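Local coordinates for protein BA42 (PDB 4OA3), which is of unknown function but binds two calcium ions and consists of a stand-alone TPM domain, at residues Arg22-Leu36 with Trp131-Lys145. Numbering follows the deposited sequence.
Sequences RDAEKNTSGEIRVHL and WKKDDIDELPNTISK. With CA (calcium ion), chain B; CA (calcium ion), chain C.
His-35 and Leu-36 pair in parallel with Ser-144 and Lys-145, so that the C-terminal residues add an edge strand to the mixed sheet of this TPM domain. Ser-144 N donates to Val-34 O, and Leu-36 N to Ser-144 O. Before this, the two segments form no further beta bridges to each other, and a two-calcium site joins them, an example of metals taking over where pairing between two segments stops. Glu-31 bridges both ions: OE1 binds one calcium at 2.4 Å and OE2 the other at 2.3 Å. A bend at chi2 (-88°) turns its carboxylate, whose oxygens also accept, from above the carboxylate plane, the backbone N-H groups of Leu-139 and Glu-138, respectively. Each oxygen thus has a metal and an N-H, which fixes the rotation of the group. Glu-25, through both oxygens, Asp-137 OD1, Asn-141 OD1, Leu-139 O and a water complete the coordination of the calcium held by OE1; Asp-135, through both oxygens, Ile-136 O and three waters complete that of the calcium held by OE2. The calcium charges probably offset the crowding of carboxylates, such as Glu-25 OE1 and Asp-137 OD1 at 3.2 Å. Between the calcium site and the paired residues, Arg-33 grips Thr-142 O side-on, NH2 at 2.8 Å and NE at 3.2 Å, with the oxygen in the guanidinium plane and Pro-140 CG over one face. A leucine in place of Arg-33 would probably leave Thr-142 O without these two donors and the segment before the edge strand less firmly held. Beyond it, Ile-143 CG2 lies against Leu-36 CG, while His-35 ND1 and Ser-144 OG share a 2.7 Å hydrogen bond at the ring edge.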
loop_
_atom_site.group_PDB
_atom_site.type_symbol
_atom_site.label_atom_id
_atom_site.label_comp_id
_atom_site.label_asym_id
_atom_site.label_seq_id
_atom_site.Cartn_x
_atom_site.Cartn_y
_atom_site.Cartn_z
ATOM N N ARG A 22 -9.695 4.574 -0.949
ATOM C CA ARG A 22 -11.066 4.329 -1.384
ATOM C C ARG A 22 -11.216 4.490 -2.893
ATOM O O ARG A 22 -11.851 3.655 -3.539
ATOM C CB ARG A 22 -12.017 5.281 -0.665
ATOM C CG ARG A 22 -13.477 4.994 -0.923
ATOM C CD ARG A 22 -14.363 5.726 0.074
ATOM N NE ARG A 22 -14.035 5.351 1.449
ATOM C CZ ARG A 22 -14.392 4.218 2.052
ATOM N NH1 ARG A 22 -15.133 3.317 1.415
ATOM N NH2 ARG A 22 -14.026 3.984 3.300
ATOM N N ASP A 23 -10.576 5.482 -3.454
ATOM C CA ASP A 23 -10.634 5.719 -4.903
ATOM C C ASP A 23 -9.906 4.626 -5.664
ATOM O O ASP A 23 -10.427 4.106 -6.656
ATOM C CB ASP A 23 -10.047 7.096 -5.260
ATOM C CG ASP A 23 -10.870 8.281 -4.802
ATOM O OD1 ASP A 23 -12.106 8.140 -4.702
ATOM O OD2 ASP A 23 -10.282 9.375 -4.606
ATOM N N ALA A 24 -8.718 4.215 -5.184
ATOM C CA ALA A 24 -7.975 3.144 -5.832
ATOM C C ALA A 24 -8.753 1.834 -5.862
ATOM O O ALA A 24 -8.717 1.098 -6.835
ATOM C CB ALA A 24 -6.652 2.936 -5.113
ATOM N N GLU A 25 -9.478 1.526 -4.766
ATOM C CA GLU A 25 -10.248 0.306 -4.678
ATOM C C GLU A 25 -11.549 0.326 -5.495
ATOM O O GLU A 25 -12.263 -0.678 -5.510
ATOM C CB GLU A 25 -10.533 -0.030 -3.193
ATOM C CG GLU A 25 -9.265 -0.423 -2.440
ATOM C CD GLU A 25 -9.500 -0.911 -1.025
ATOM O OE1 GLU A 25 -10.676 -0.907 -0.580
ATOM O OE2 GLU A 25 -8.515 -1.293 -0.344
ATOM N N LYS A 26 -11.825 1.413 -6.214
ATOM C CA LYS A 26 -12.919 1.419 -7.200
ATOM C C LYS A 26 -12.345 1.050 -8.592
ATOM O O LYS A 26 -13.121 0.903 -9.533
ATOM C CB LYS A 26 -13.582 2.782 -7.271
ATOM C CG LYS A 26 -14.322 3.186 -6.015
ATOM C CD LYS A 26 -14.832 4.608 -6.169
ATOM C CE LYS A 26 -15.443 5.135 -4.909
ATOM N NZ LYS A 26 -15.440 6.624 -4.878
ATOM N N ASN A 27 -11.009 0.950 -8.742
ATOM C CA ASN A 27 -10.363 0.588 -10.017
ATOM C C ASN A 27 -9.923 -0.853 -10.057
ATOM O O ASN A 27 -9.637 -1.395 -11.136
ATOM C CB ASN A 27 -9.122 1.450 -10.231
ATOM C CG ASN A 27 -9.434 2.897 -10.432
ATOM O OD1 ASN A 27 -10.467 3.255 -11.008
ATOM N ND2 ASN A 27 -8.505 3.768 -10.071
ATOM N N THR A 28 -9.856 -1.491 -8.907
ATOM C CA THR A 28 -9.380 -2.876 -8.820
ATOM C C THR A 28 -10.081 -3.619 -7.701
ATOM O O THR A 28 -10.599 -2.976 -6.790
ATOM C CB THR A 28 -7.856 -2.869 -8.526
ATOM O OG1 THR A 28 -7.359 -4.205 -8.470
ATOM C CG2 THR A 28 -7.511 -2.139 -7.201
ATOM N N SER A 29 -10.080 -4.957 -7.767
ATOM C CA SER A 29 -10.547 -5.791 -6.668
ATOM C C SER A 29 -9.406 -5.935 -5.630
ATOM O O SER A 29 -9.640 -6.465 -4.543
ATOM C CB SER A 29 -10.976 -7.167 -7.135
ATOM O OG SER A 29 -9.864 -7.922 -7.566
ATOM N N GLY A 30 -8.202 -5.452 -5.939
ATOM C CA GLY A 30 -7.113 -5.443 -4.977
ATOM C C GLY A 30 -7.419 -4.536 -3.792
ATOM O O GLY A 30 -8.252 -3.623 -3.871
ATOM N N GLU A 31 -6.797 -4.856 -2.665
ATOM C CA GLU A 31 -7.014 -4.124 -1.423
ATOM C C GLU A 31 -5.722 -3.534 -0.948
ATOM O O GLU A 31 -4.702 -4.229 -0.975
ATOM C CB GLU A 31 -7.584 -5.048 -0.388
ATOM C CG GLU A 31 -8.989 -5.553 -0.721
ATOM C CD GLU A 31 -10.124 -4.671 -0.246
ATOM O OE1 GLU A 31 -9.931 -3.957 0.770
ATOM O OE2 GLU A 31 -11.209 -4.669 -0.888
ATOM N N ILE A 32 -5.725 -2.273 -0.559
ATOM C CA ILE A 32 -4.505 -1.554 -0.198
ATOM C C ILE A 32 -4.541 -1.038 1.218
ATOM O O ILE A 32 -5.526 -0.462 1.630
ATOM C CB ILE A 32 -4.274 -0.359 -1.174
ATOM C CG1 ILE A 32 -4.135 -0.847 -2.609
ATOM C CG2 ILE A 32 -3.049 0.472 -0.736
ATOM C CD1 ILE A 32 -4.398 0.199 -3.626
ATOM N N ARG A 33 -3.439 -1.229 1.985
ATOM C CA ARG A 33 -3.266 -0.567 3.274
ATOM C C ARG A 33 -1.882 0.012 3.389
ATOM O O ARG A 33 -0.937 -0.444 2.721
ATOM C CB ARG A 33 -3.483 -1.488 4.481
ATOM C CG ARG A 33 -4.901 -2.028 4.536
ATOM C CD ARG A 33 -5.251 -2.667 5.862
ATOM N NE ARG A 33 -5.279 -1.650 6.910
ATOM C CZ ARG A 33 -5.344 -1.915 8.202
ATOM N NH1 ARG A 33 -5.379 -3.169 8.624
ATOM N NH2 ARG A 33 -5.357 -0.930 9.081
ATOM N N VAL A 34 -1.767 1.034 4.215
ATOM C CA VAL A 34 -0.520 1.669 4.596
ATOM C C VAL A 34 -0.263 1.352 6.055
ATOM O O VAL A 34 -1.189 1.414 6.877
ATOM C CB VAL A 34 -0.591 3.189 4.392
ATOM C CG1 VAL A 34 0.634 3.917 4.940
ATOM C CG2 VAL A 34 -0.774 3.530 2.921
ATOM N N HIS A 35 1.009 1.042 6.378
ATOM C CA HIS A 35 1.440 0.885 7.767
ATOM C C HIS A 35 2.632 1.795 7.966
ATOM O O HIS A 35 3.580 1.762 7.171
ATOM C CB HIS A 35 1.854 -0.532 8.113
ATOM C CG HIS A 35 2.463 -0.678 9.487
ATOM N ND1 HIS A 35 1.681 -0.907 10.613
ATOM C CD2 HIS A 35 3.765 -0.690 9.857
ATOM C CE1 HIS A 35 2.546 -1.083 11.612
ATOM N NE2 HIS A 35 3.783 -0.949 11.210
ATOM N N LEU A 36 2.584 2.599 9.017
ATOM C CA LEU A 36 3.673 3.488 9.371
ATOM C C LEU A 36 4.276 3.076 10.709
ATOM O O LEU A 36 3.552 2.795 11.659
ATOM C CB LEU A 36 3.164 4.923 9.507
ATOM C CG LEU A 36 2.379 5.500 8.277
ATOM C CD1 LEU A 36 1.938 6.937 8.533
ATOM C CD2 LEU A 36 3.203 5.461 7.009
ATOM N N TRP A 131 -11.933 -4.416 -11.108
ATOM C CA TRP A 131 -13.025 -4.166 -10.183
ATOM C C TRP A 131 -14.305 -4.802 -10.737
ATOM O O TRP A 131 -14.527 -4.781 -11.956
ATOM C CB TRP A 131 -13.218 -2.666 -10.005
ATOM C CG TRP A 131 -14.304 -2.280 -9.058
ATOM C CD1 TRP A 131 -14.200 -2.083 -7.716
ATOM C CD2 TRP A 131 -15.665 -1.996 -9.405
ATOM N NE1 TRP A 131 -15.427 -1.741 -7.191
ATOM C CE2 TRP A 131 -16.350 -1.703 -8.208
ATOM C CE3 TRP A 131 -16.378 -1.981 -10.615
ATOM C CZ2 TRP A 131 -17.703 -1.346 -8.191
ATOM C CZ3 TRP A 131 -17.732 -1.684 -10.587
ATOM C CH2 TRP A 131 -18.362 -1.311 -9.395
ATOM N N LYS A 132 -15.096 -5.404 -9.848
ATOM C CA LYS A 132 -16.359 -6.064 -10.186
ATOM C C LYS A 132 -17.478 -5.367 -9.439
ATOM O O LYS A 132 -17.277 -4.871 -8.330
ATOM C CB LYS A 132 -16.334 -7.531 -9.775
ATOM C CG LYS A 132 -15.176 -8.335 -10.336
ATOM C CD LYS A 132 -15.184 -8.428 -11.842
ATOM C CE LYS A 132 -14.152 -9.405 -12.366
ATOM N NZ LYS A 132 -14.425 -10.809 -11.949
ATOM N N LYS A 133 -18.679 -5.347 -10.030
ATOM C CA LYS A 133 -19.866 -4.680 -9.449
ATOM C C LYS A 133 -20.210 -5.003 -7.985
ATOM O O LYS A 133 -20.609 -4.111 -7.224
ATOM C CB LYS A 133 -21.097 -4.938 -10.334
ATOM N N ASP A 134 -20.030 -6.252 -7.590
ATOM C CA ASP A 134 -20.338 -6.728 -6.239
ATOM C C ASP A 134 -19.048 -6.738 -5.367
ATOM O O ASP A 134 -18.929 -7.533 -4.434
ATOM C CB ASP A 134 -21.009 -8.121 -6.301
ATOM C CG ASP A 134 -20.309 -9.143 -7.176
ATOM O OD1 ASP A 134 -19.421 -8.745 -7.959
ATOM O OD2 ASP A 134 -20.693 -10.338 -7.123
ATOM N N ASP A 135 -18.091 -5.832 -5.668
ATOM C CA ASP A 135 -16.859 -5.733 -4.901
ATOM C C ASP A 135 -17.175 -5.611 -3.430
ATOM O O ASP A 135 -18.084 -4.872 -3.055
ATOM C CB ASP A 135 -16.062 -4.477 -5.297
ATOM C CG ASP A 135 -14.783 -4.330 -4.483
ATOM O OD1 ASP A 135 -13.784 -4.973 -4.843
ATOM O OD2 ASP A 135 -14.798 -3.561 -3.506
ATOM N N ILE A 136 -16.387 -6.288 -2.608
ATOM C CA ILE A 136 -16.467 -6.229 -1.151
ATOM C C ILE A 136 -15.247 -5.395 -0.699
ATOM O O ILE A 136 -14.160 -5.581 -1.253
ATOM C CB ILE A 136 -16.391 -7.659 -0.588
ATOM C CG1 ILE A 136 -17.626 -8.495 -1.035
ATOM C CG2 ILE A 136 -16.238 -7.638 0.959
ATOM C CD1 ILE A 136 -17.575 -9.894 -0.632
ATOM N N ASP A 137 -15.410 -4.519 0.309
ATOM C CA ASP A 137 -14.266 -3.788 0.879
ATOM C C ASP A 137 -13.718 -4.755 1.949
ATOM O O ASP A 137 -14.216 -4.830 3.072
ATOM C CB ASP A 137 -14.715 -2.445 1.452
ATOM C CG ASP A 137 -13.571 -1.511 1.780
ATOM O OD1 ASP A 137 -12.410 -1.988 1.868
ATOM O OD2 ASP A 137 -13.830 -0.304 1.954
ATOM N N GLU A 138 -12.815 -5.631 1.514
ATOM C CA GLU A 138 -12.329 -6.757 2.311
ATOM C C GLU A 138 -11.421 -6.405 3.461
ATOM O O GLU A 138 -11.468 -7.072 4.494
ATOM C CB GLU A 138 -11.654 -7.773 1.383
ATOM C CG GLU A 138 -12.603 -8.405 0.372
ATOM C CD GLU A 138 -11.918 -9.296 -0.639
ATOM O OE1 GLU A 138 -11.138 -8.762 -1.456
ATOM O OE2 GLU A 138 -12.209 -10.514 -0.661
ATOM N N LEU A 139 -10.596 -5.378 3.295
ATOM C CA LEU A 139 -9.666 -4.939 4.319
ATOM C C LEU A 139 -9.964 -3.503 4.677
ATOM O O LEU A 139 -10.271 -2.708 3.799
ATOM C CB LEU A 139 -8.217 -5.012 3.832
ATOM C CG LEU A 139 -7.746 -6.382 3.318
ATOM C CD1 LEU A 139 -6.292 -6.308 2.839
ATOM C CD2 LEU A 139 -7.899 -7.477 4.357
ATOM N N PRO A 140 -9.836 -3.108 5.960
ATOM C CA PRO A 140 -10.026 -1.706 6.309
ATOM C C PRO A 140 -9.036 -0.771 5.621
ATOM O O PRO A 140 -7.926 -1.190 5.242
ATOM C CB PRO A 140 -9.865 -1.673 7.834
ATOM C CG PRO A 140 -9.224 -2.870 8.183
ATOM C CD PRO A 140 -9.434 -3.910 7.120
ATOM N N ASN A 141 -9.468 0.460 5.371
ATOM C CA ASN A 141 -8.633 1.438 4.678
ATOM C C ASN A 141 -7.844 2.287 5.675
ATOM O O ASN A 141 -7.021 3.077 5.249
ATOM C CB ASN A 141 -9.473 2.312 3.790
ATOM C CG ASN A 141 -10.215 1.564 2.707
ATOM O OD1 ASN A 141 -9.965 0.401 2.396
ATOM N ND2 ASN A 141 -11.091 2.321 2.026
ATOM N N THR A 142 -8.055 2.047 6.975
ATOM C CA THR A 142 -7.352 2.718 8.083
ATOM C C THR A 142 -5.860 2.616 7.911
ATOM O O THR A 142 -5.367 1.516 7.620
ATOM C CB THR A 142 -7.652 1.934 9.398
ATOM O OG1 THR A 142 -8.994 1.533 9.443
ATOM C CG2 THR A 142 -7.330 2.694 10.665
ATOM N N ILE A 143 -5.120 3.674 8.271
ATOM C CA ILE A 143 -3.663 3.599 8.274
ATOM C C ILE A 143 -3.289 2.880 9.570
ATOM O O ILE A 143 -3.731 3.269 10.667
ATOM C CB ILE A 143 -3.021 4.995 8.201
ATOM C CG1 ILE A 143 -3.436 5.680 6.875
ATOM C CG2 ILE A 143 -1.462 4.907 8.308
ATOM C CD1 ILE A 143 -2.794 6.985 6.653
ATOM N N SER A 144 -2.519 1.817 9.445
ATOM C CA SER A 144 -2.076 1.052 10.586
ATOM C C SER A 144 -0.833 1.750 11.125
ATOM O O SER A 144 0.087 2.123 10.372
ATOM C CB SER A 144 -1.770 -0.378 10.144
ATOM O OG SER A 144 -1.009 -1.069 11.117
ATOM N N LYS A 145 -0.806 1.966 12.443
ATOM C CA LYS A 145 0.347 2.583 13.094
ATOM C C LYS A 145 0.983 1.646 14.116
ATOM O O LYS A 145 0.273 1.044 14.901
ATOM C CB LYS A 145 -0.065 3.902 13.735
ATOM C CG LYS A 145 -0.564 4.891 12.692
ATOM C CD LYS A 145 -0.123 6.311 12.993
ATOM C CE LYS A 145 -0.585 7.269 11.930
ATOM N NZ LYS A 145 -2.059 7.331 11.845
HETATM CA CA CA B . -10.035 -1.749 1.625
HETATM CA CA CA C . -12.660 -4.429 -2.699
HETATM O O HOH W 1 -12.554 1.062 -0.132
HETATM O O HOH W 2 -14.190 -0.504 -3.528
HETATM O O HOH W 3 -12.947 -2.197 -1.653
HETATM O O HOH W 4 -11.013 -2.404 -13.070
HETATM O O HOH W 5 -10.966 -3.432 -4.039
HETATM O O HOH W 6 -11.853 -6.688 -3.179
HETATM O O HOH W 7 -7.797 -1.774 2.489
HETATM O O HOH W 8 -4.345 1.935 5.093
#